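Local coordinates for odorant Binding Protein from Varroa destructor, form P2<1> (Varroa destructor, PDB 7NZA) that probably binds and carries small odorant or other semiochemical molecules in a wide open internal cavity, as an odorant-binding protein of a non-classical fold, at residues E22-S27 with K92-D97. Sequence-based numbering, arbitrary orientation.
Sequences EQLKPS and KNKKLD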
# COMPACT_ATOMS: atom_id res chain seq x y z
N GLU A 22 16.60 8.63 -1.74
CA GLU A 22 15.72 8.98 -0.61
C GLU A 22 14.84 10.15 -1.01
O GLU A 22 13.70 10.23 -0.49
CB GLU A 22 16.56 9.30 0.61
CG GLU A 22 17.18 8.09 1.28
CD GLU A 22 16.24 7.19 2.09
OE1 GLU A 22 15.11 7.61 2.45
OE2 GLU A 22 16.68 6.07 2.41
N GLN A 23 15.27 11.01 -1.92
CA GLN A 23 14.46 12.19 -2.33
C GLN A 23 13.15 11.76 -2.97
O GLN A 23 12.26 12.59 -3.13
CB GLN A 23 15.23 13.05 -3.33
CG GLN A 23 16.48 13.70 -2.73
CD GLN A 23 17.68 12.80 -2.78
OE1 GLN A 23 17.70 11.63 -3.16
NE2 GLN A 23 18.81 13.41 -2.39
N LEU A 24 13.03 10.52 -3.44
CA LEU A 24 11.78 10.11 -4.14
C LEU A 24 10.69 9.64 -3.17
O LEU A 24 9.59 9.34 -3.62
CB LEU A 24 12.11 9.03 -5.16
CG LEU A 24 13.06 9.45 -6.27
CD1 LEU A 24 13.26 8.34 -7.31
CD2 LEU A 24 12.59 10.72 -6.96
N LYS A 25 11.04 9.47 -1.91
CA LYS A 25 10.02 9.00 -0.93
C LYS A 25 8.93 10.06 -0.86
O LYS A 25 9.25 11.23 -0.61
CB LYS A 25 10.71 8.78 0.39
CG LYS A 25 9.80 8.33 1.53
CD LYS A 25 10.66 8.42 2.77
CE LYS A 25 10.20 7.72 4.01
NZ LYS A 25 11.34 7.62 4.98
N PRO A 26 7.66 9.68 -1.01
CA PRO A 26 6.59 10.66 -0.87
C PRO A 26 6.55 11.24 0.56
O PRO A 26 6.73 10.52 1.53
CB PRO A 26 5.31 9.88 -1.20
CG PRO A 26 5.75 8.64 -1.96
CD PRO A 26 7.13 8.36 -1.41
N SER A 27 6.31 12.51 0.62
CA SER A 27 6.05 13.12 1.95
C SER A 27 4.68 12.66 2.49
O SER A 27 3.79 12.26 1.72
CB SER A 27 6.12 14.62 1.86
OG SER A 27 5.04 15.10 1.07
N LYS A 92 13.12 16.59 -11.98
CA LYS A 92 14.16 17.61 -11.67
C LYS A 92 13.91 18.26 -10.30
O LYS A 92 14.85 18.48 -9.58
CB LYS A 92 14.20 18.65 -12.79
CG LYS A 92 14.80 18.14 -14.08
CD LYS A 92 14.71 19.08 -15.22
CE LYS A 92 15.36 20.40 -14.93
NZ LYS A 92 15.02 21.37 -15.98
N ASN A 93 12.66 18.49 -9.95
CA ASN A 93 12.31 19.19 -8.69
C ASN A 93 12.61 18.31 -7.50
O ASN A 93 12.57 18.86 -6.35
CB ASN A 93 10.87 19.69 -8.72
CG ASN A 93 10.71 20.91 -9.61
OD1 ASN A 93 11.68 21.59 -9.95
ND2 ASN A 93 9.46 21.23 -9.94
N LYS A 94 12.83 17.01 -7.64
CA LYS A 94 13.14 16.13 -6.50
C LYS A 94 14.56 16.41 -6.00
O LYS A 94 14.90 15.92 -4.90
CB LYS A 94 13.02 14.67 -6.95
CG LYS A 94 11.64 14.23 -7.41
CD LYS A 94 10.63 14.28 -6.29
CE LYS A 94 9.34 13.59 -6.65
NZ LYS A 94 8.41 13.63 -5.50
N LYS A 95 15.42 16.99 -6.82
CA LYS A 95 16.79 17.30 -6.39
C LYS A 95 17.57 16.05 -6.03
O LYS A 95 18.25 15.98 -5.00
CB LYS A 95 16.77 18.34 -5.25
CG LYS A 95 16.18 19.69 -5.66
CD LYS A 95 16.74 20.17 -6.98
CE LYS A 95 17.25 21.58 -7.11
NZ LYS A 95 17.87 21.76 -8.45
N LEU A 96 17.50 15.06 -6.92
CA LEU A 96 18.34 13.84 -6.83
C LEU A 96 19.81 14.26 -6.92
O LEU A 96 20.13 15.28 -7.58
CB LEU A 96 17.97 12.92 -8.01
CG LEU A 96 16.60 12.25 -7.91
CD1 LEU A 96 16.22 11.59 -9.26
CD2 LEU A 96 16.54 11.20 -6.78
N ASP A 97 20.69 13.38 -6.52
CA ASP A 97 22.15 13.56 -6.78
C ASP A 97 22.36 13.67 -8.29
O ASP A 97 21.67 12.96 -9.06
CB ASP A 97 22.89 12.40 -6.11
CG ASP A 97 22.82 12.44 -4.58
OD1 ASP A 97 22.48 13.49 -4.01
OD2 ASP A 97 23.05 11.40 -3.93
O HOH W 1 19.71 11.05 -5.09
O HOH W 2 9.49 12.95 -2.94
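Three groups grip one water between Gln-23 and Lys-94: it takes a hydrogen bond from Lys-94 NZ at 2.9 Å and donates to the backbone oxygens Gln-23 O and Lys-25 O. The ammonium thus reaches the turn 22-25 through solvent. A bend at chi2 (-64°) followed by an extended run carries the Lys-94 chain across Leu-24 toward the water, with CD 3.9 Å from Gln-23 O. The same side chain also touches Glu-30 of helix 28-44 and Thr-9 of the second subunit. At the other end, Gln-23 OE1 accepts a 2.8 Å bond from a second water, which in turn accepts from Asp-97 N. CG anti to the carbonyl carbon and a bend at chi2 (85°) bring the aliphatic part of Gln-23 against the carbonyls of 94 and 95, with CB 3.3 Å from Lys-94 O and both CG and NE2 3.7 Å from Lys-95 O. NE2 stays 4.0 Å from Asp-97 OD1, too long for a bond, the amide and carboxylate planes being 79° apart. Cutting Gln-23 back to an alanine would probably leave the water at Asp-97 N without its amide acceptor and uncover the carbonyl of Lys-95. The rest of the contact is apolar: Leu-24 CD2 meets Lys-94 CG at 3.7 Å, and Leu-24 CG meets Leu-96 CD2 at 3.9 Å, each pair of side chains crossing at about a right angle. Trp-18 packs on Leu-24, and Cys-21, disulfide-bonded to Cys-141, on Leu-96. Lys-95 is the first residue to leave helical torsions, with positive phi, and Asp-97 holds the N-cap position of helix 98-118. A short 3-10 turn thus packs directly on the helix-to-helix connection, with two waters making the polar links, in a mainly helical fold stapled by three disulfides within the chain.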